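Local coordinates for protein mercuric reductase (Metallosphaera sedula, PDB 4YWO) that probably reduces mercuric ion to elemental mercury with NADPH as the electron donor, working as a homodimeric FAD flavoenzyme of the pyridine nucleotide-disulfide oxidoreductase family, at residues P211-E214 with P215-V219; V344-T347 with Q348-A352. All coordinates share one frame; numbering follows the deposited sequence.

Contact 1. Residues P211-E214 with P215-V219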
loop_
_atom_site.group_PDB
_atom_site.type_symbol
_atom_site.label_atom_id
_atom_site.label_comp_id
_atom_site.label_asym_id
_atom_site.label_seq_id
_atom_site.Cartn_x
_atom_site.Cartn_y
_atom_site.Cartn_z
ATOM N N PRO A 211 8.087 -19.279 13.521
ATOM C CA PRO A 211 7.063 -19.989 14.323
ATOM C C PRO A 211 6.291 -19.142 15.255
ATOM O O PRO A 211 5.297 -19.585 15.788
ATOM C CB PRO A 211 7.973 -20.977 15.161
ATOM C CG PRO A 211 9.267 -20.308 15.230
ATOM C CD PRO A 211 9.459 -19.697 13.858
ATOM N N ASP A 212 6.628 -17.880 15.426
ATOM C CA ASP A 212 5.758 -16.994 16.200
ATOM C C ASP A 212 4.753 -16.168 15.352
ATOM O O ASP A 212 4.019 -15.364 15.915
ATOM C CB ASP A 212 6.629 -16.087 17.008
ATOM C CG ASP A 212 7.422 -16.900 18.132
ATOM O OD1 ASP A 212 6.954 -18.008 18.510
ATOM O OD2 ASP A 212 8.466 -16.460 18.628
ATOM N N TRP A 213 4.730 -16.414 14.087
ATOM C CA TRP A 213 3.692 -15.871 13.188
ATOM C C TRP A 213 2.495 -16.798 13.109
ATOM O O TRP A 213 2.498 -17.948 13.635
ATOM C CB TRP A 213 4.309 -15.646 11.798
ATOM C CG TRP A 213 5.275 -14.526 11.701
ATOM C CD1 TRP A 213 6.415 -14.367 12.408
ATOM C CD2 TRP A 213 5.124 -13.351 10.884
ATOM N NE1 TRP A 213 6.987 -13.130 12.098
ATOM C CE2 TRP A 213 6.229 -12.538 11.107
ATOM C CE3 TRP A 213 4.220 -12.974 9.910
ATOM C CZ2 TRP A 213 6.375 -11.271 10.453
ATOM C CZ3 TRP A 213 4.387 -11.662 9.281
ATOM C CH2 TRP A 213 5.457 -10.917 9.535
ATOM N N GLU A 214 1.419 -16.321 12.469
ATOM C CA GLU A 214 0.213 -17.200 12.226
ATOM C C GLU A 214 0.698 -18.442 11.463
ATOM O O GLU A 214 1.558 -18.435 10.588
ATOM C CB GLU A 214 -0.843 -16.496 11.384
ATOM C CG GLU A 214 -1.525 -15.373 12.151
ATOM C CD GLU A 214 -2.599 -15.810 13.100
ATOM O OE1 GLU A 214 -2.747 -17.017 13.303
ATOM O OE2 GLU A 214 -3.299 -14.952 13.673
ATOM N N PRO A 215 0.059 -19.625 11.800
ATOM C CA PRO A 215 0.377 -20.832 11.009
ATOM C C PRO A 215 0.364 -20.718 9.502
ATOM O O PRO A 215 1.267 -21.221 8.801
ATOM C CB PRO A 215 -0.747 -21.814 11.412
ATOM C CG PRO A 215 -1.268 -21.319 12.669
ATOM C CD PRO A 215 -0.953 -19.842 12.802
ATOM N N GLU A 216 -0.645 -20.012 8.976
ATOM C CA GLU A 216 -0.726 -19.743 7.572
ATOM C C GLU A 216 0.566 -19.036 7.072
ATOM O O GLU A 216 0.989 -19.291 5.917
ATOM C CB GLU A 216 -1.974 -18.909 7.226
ATOM C CG GLU A 216 -3.295 -19.639 7.484
ATOM C CD GLU A 216 -3.857 -19.469 8.857
ATOM O OE1 GLU A 216 -3.186 -19.075 9.858
ATOM O OE2 GLU A 216 -5.077 -19.706 8.895
ATOM N N ALA A 217 1.083 -18.119 7.826
ATOM C CA ALA A 217 2.310 -17.429 7.419
ATOM C C ALA A 217 3.516 -18.362 7.332
ATOM O O ALA A 217 4.320 -18.301 6.397
ATOM C CB ALA A 217 2.560 -16.200 8.258
ATOM N N SER A 218 3.649 -19.265 8.338
ATOM C CA SER A 218 4.753 -20.244 8.287
ATOM C C SER A 218 4.660 -21.112 7.030
ATOM O O SER A 218 5.698 -21.426 6.402
ATOM C CB SER A 218 4.674 -21.116 9.539
ATOM O OG SER A 218 4.895 -20.375 10.714
ATOM N N VAL A 219 3.439 -21.562 6.652
ATOM C CA VAL A 219 3.251 -22.279 5.378
ATOM C C VAL A 219 3.733 -21.543 4.149
ATOM O O VAL A 219 4.482 -22.075 3.313
ATOM C CB VAL A 219 1.803 -22.722 5.202
ATOM C CG1 VAL A 219 1.546 -23.274 3.806
ATOM C CG2 VAL A 219 1.381 -23.678 6.306
HETATM O O HOH W 1 3.299 -20.588 12.933
#
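Glu214 and Ser218 meet through the backbone: Ser218 N donates to Glu214 O at 3.2 Å, a bond that opens the first turn of the helix, with Glu214 at the N-cap position and Pro215 leading the helix. Ala217 N lies closer to the same carbonyl oxygen, at 2.8 Å, but that bond is weak. The methyl of Ala217 packs on Trp213, its CB 4.0 Å from both Trp213 CB and CE3, approaching the indole obliquely. A water bridges the two segments, donating to Trp213 O at 2.8 Å and to Ser218 OG at 2.7 Å, so the loop is pinned to the helix one residue before the cap. Ser218 OG in turn bonds to Leu209 O, earlier in the same loop.

The side chains of Glu214 and Glu216 run side by side, pointing the same way, with their carboxylate planes turned 75° apart. The Glu214 chain folds over at its second torsion (chi2 -80°), which lays OE1 3.4 Å from Pro215 CD and 4.0 Å from Glu216 OE1. Two like charges so near would be costly alone, but Lys392 NZ forms a salt bridge with both, which probably offsets the repulsion; Glu214 OE2 takes the backbone N of Glu358.

Arg353 makes a cation-pi contact with Trp213 and also bonds to Asp212 O. The indole touches Gln343 of strand 343-345, while Ala217 and Glu216 rest on Phe390 of strand 390-396. Helix 215-227 itself belongs to the beta-alpha-beta crossover from strand 199-203 to its parallel neighbour 231-233, in what is probably the NADPH domain.

Contact 2. Residues V344-T347 with Q348-A352. With GOL (glycerol), chain D.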
loop_
_atom_site.group_PDB
_atom_site.type_symbol
_atom_site.label_atom_id
_atom_site.label_comp_id
_atom_site.label_asym_id
_atom_site.label_seq_id
_atom_site.Cartn_x
_atom_site.Cartn_y
_atom_site.Cartn_z
ATOM N N VAL A 344 6.944 -6.345 9.192
ATOM C CA VAL A 344 6.925 -6.791 7.814
ATOM C C VAL A 344 8.233 -7.482 7.530
ATOM O O VAL A 344 9.350 -7.086 7.990
ATOM C CB VAL A 344 6.778 -5.602 6.778
ATOM C CG1 VAL A 344 6.945 -6.016 5.330
ATOM C CG2 VAL A 344 5.448 -4.888 6.978
ATOM N N ILE A 345 8.096 -8.562 6.824
ATOM C CA ILE A 345 9.215 -9.296 6.157
ATOM C C ILE A 345 9.181 -8.925 4.729
ATOM O O ILE A 345 8.203 -9.194 3.990
ATOM C CB ILE A 345 9.072 -10.810 6.422
ATOM C CG1 ILE A 345 9.082 -11.135 7.863
ATOM C CG2 ILE A 345 10.235 -11.543 5.717
ATOM C CD1 ILE A 345 8.796 -12.576 8.231
ATOM N N PHE A 346 10.223 -8.299 4.203
ATOM C CA PHE A 346 10.237 -7.670 2.888
ATOM C C PHE A 346 10.759 -8.619 1.779
ATOM O O PHE A 346 11.302 -8.162 0.795
ATOM C CB PHE A 346 11.056 -6.400 2.921
ATOM C CG PHE A 346 10.420 -5.249 3.652
ATOM C CD1 PHE A 346 9.510 -4.395 2.960
ATOM C CD2 PHE A 346 10.695 -4.930 4.955
ATOM C CE1 PHE A 346 8.879 -3.342 3.619
ATOM C CE2 PHE A 346 10.084 -3.833 5.560
ATOM C CZ PHE A 346 9.220 -3.031 4.853
ATOM N N THR A 347 10.557 -9.943 1.934
ATOM C CA THR A 347 10.574 -10.780 0.812
ATOM C C THR A 347 9.527 -10.315 -0.238
ATOM O O THR A 347 8.688 -9.538 0.056
ATOM C CB THR A 347 10.253 -12.217 1.208
ATOM O OG1 THR A 347 9.058 -12.285 2.023
ATOM C CG2 THR A 347 11.401 -12.840 2.067
ATOM N N GLN A 348 9.617 -10.918 -1.397
ATOM C CA GLN A 348 8.567 -10.792 -2.424
ATOM C C GLN A 348 7.965 -12.168 -2.540
ATOM O O GLN A 348 8.633 -13.168 -2.927
ATOM C CB GLN A 348 9.178 -10.447 -3.742
ATOM C CG GLN A 348 8.078 -10.354 -4.840
ATOM C CD GLN A 348 8.591 -9.909 -6.131
ATOM O OE1 GLN A 348 9.706 -10.328 -6.550
ATOM N NE2 GLN A 348 7.808 -9.045 -6.849
ATOM N N PRO A 349 6.666 -12.339 -2.323
ATOM C CA PRO A 349 5.724 -11.325 -1.739
ATOM C C PRO A 349 6.054 -11.059 -0.289
ATOM O O PRO A 349 6.781 -11.864 0.343
ATOM C CB PRO A 349 4.388 -11.979 -1.885
ATOM C CG PRO A 349 4.663 -13.443 -1.689
ATOM C CD PRO A 349 5.980 -13.644 -2.458
ATOM N N ASN A 350 5.558 -9.954 0.211
ATOM C CA ASN A 350 5.758 -9.539 1.602
ATOM C C ASN A 350 4.918 -10.391 2.584
ATOM O O ASN A 350 3.868 -10.994 2.227
ATOM C CB ASN A 350 5.319 -8.133 1.842
ATOM C CG ASN A 350 6.003 -7.017 1.082
ATOM O OD1 ASN A 350 5.414 -5.918 0.983
ATOM N ND2 ASN A 350 7.166 -7.239 0.488
ATOM N N LEU A 351 5.421 -10.483 3.819
ATOM C CA LEU A 351 4.604 -11.025 4.940
ATOM C C LEU A 351 4.446 -9.869 5.863
ATOM O O LEU A 351 5.455 -9.173 6.194
ATOM C CB LEU A 351 5.278 -12.178 5.679
ATOM C CG LEU A 351 5.607 -13.409 4.783
ATOM C CD1 LEU A 351 6.998 -13.267 4.285
ATOM C CD2 LEU A 351 5.397 -14.712 5.560
ATOM N N ALA A 352 3.241 -9.628 6.381
ATOM C CA ALA A 352 3.052 -8.477 7.264
ATOM C C ALA A 352 2.120 -8.856 8.413
ATOM O O ALA A 352 1.218 -9.694 8.231
ATOM C CB ALA A 352 2.392 -7.392 6.497
HETATM C C1 GOL D . 8.947 -5.944 -2.845
HETATM O O1 GOL D . 7.667 -5.932 -2.224
HETATM C C2 GOL D . 9.855 -6.752 -1.942
HETATM O O2 GOL D . 9.914 -6.092 -0.629
HETATM C C3 GOL D . 11.233 -6.965 -2.665
HETATM O O3 GOL D . 11.902 -5.654 -2.829
#
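Thr347 OG1 donates to Pro349 O at 2.9 Å across a turn that contains a cis peptide, between Gln348 and Pro349, in the tight connection of two antiparallel strands. The hydroxyl is tilted 24° from the carbonyl plane. With chi1 at 50°, it sits between the backbone N and the carbonyl carbon of its own residue, the orientation that lets it reach over the turn. Asn350 ND2 bonds back to Thr347 O at 2.8 Å, with the acceptor close to the plane of the Asn350 amide. The other end of that amide is held too, because Asn350 OD1 accepts from Ala411 N, and together the two bonds fix the flip of the group.

A glycerol, probably from the crystallisation liquor, lies beside the turn: its O2 donates to Phe346 O at 2.9 Å, and its O1 accepts from Asn350 ND2 at 3.1 Å.

Beyond the turn the strands pair regularly. Ile345 and Leu351 form the hydrogen-bonded pair, Ile345 N to Leu351 O at 2.8 Å and Leu351 N to Ile345 O at 3.1 Å; on the same face Leu351 CD1 lies against Ile345 CB and reaches Thr347 OG1. Val344 and Ala352 make the next, non-hydrogen-bonded pair, with CG2 of Val344 on CB of Ala352. Val344 CG1 lies 3.6 Å above the centre of the Phe346 ring, whose residue belongs to the FAD pocket and also touches Lys62.

Glu188 and Gln191 of helix 184-194 bond to Phe346 N and Gln348 N, and Val344 packs on Met436 of the second subunit. The hairpin edges the antiparallel sheet of the dimerisation domain, strand 350-355 pairing antiparallel with strand 399-407, while 343-345 is the outermost strand within this chain.

Along the chain, the two contacts come in series, neither nested nor crossed. Contact 1 comes first, where the loop after strand 199-203 runs into helix 215-227; contact 2 follows well over a hundred residues later, closing the hairpin between strands 343-345 and 350-355. One lies in the nucleotide-binding part, the other in the dimerisation domain, yet they touch in space. Trp213 is the bridge: its CZ2 packs 3.5 Å from Ile345 CD1, and its CZ3 lies 3.7 Å from Leu351 CB. The carbonyl oxygen of Ala217 also meets Leu351 CD2, so the first helical turn backs onto the hairpin, joining the two parts.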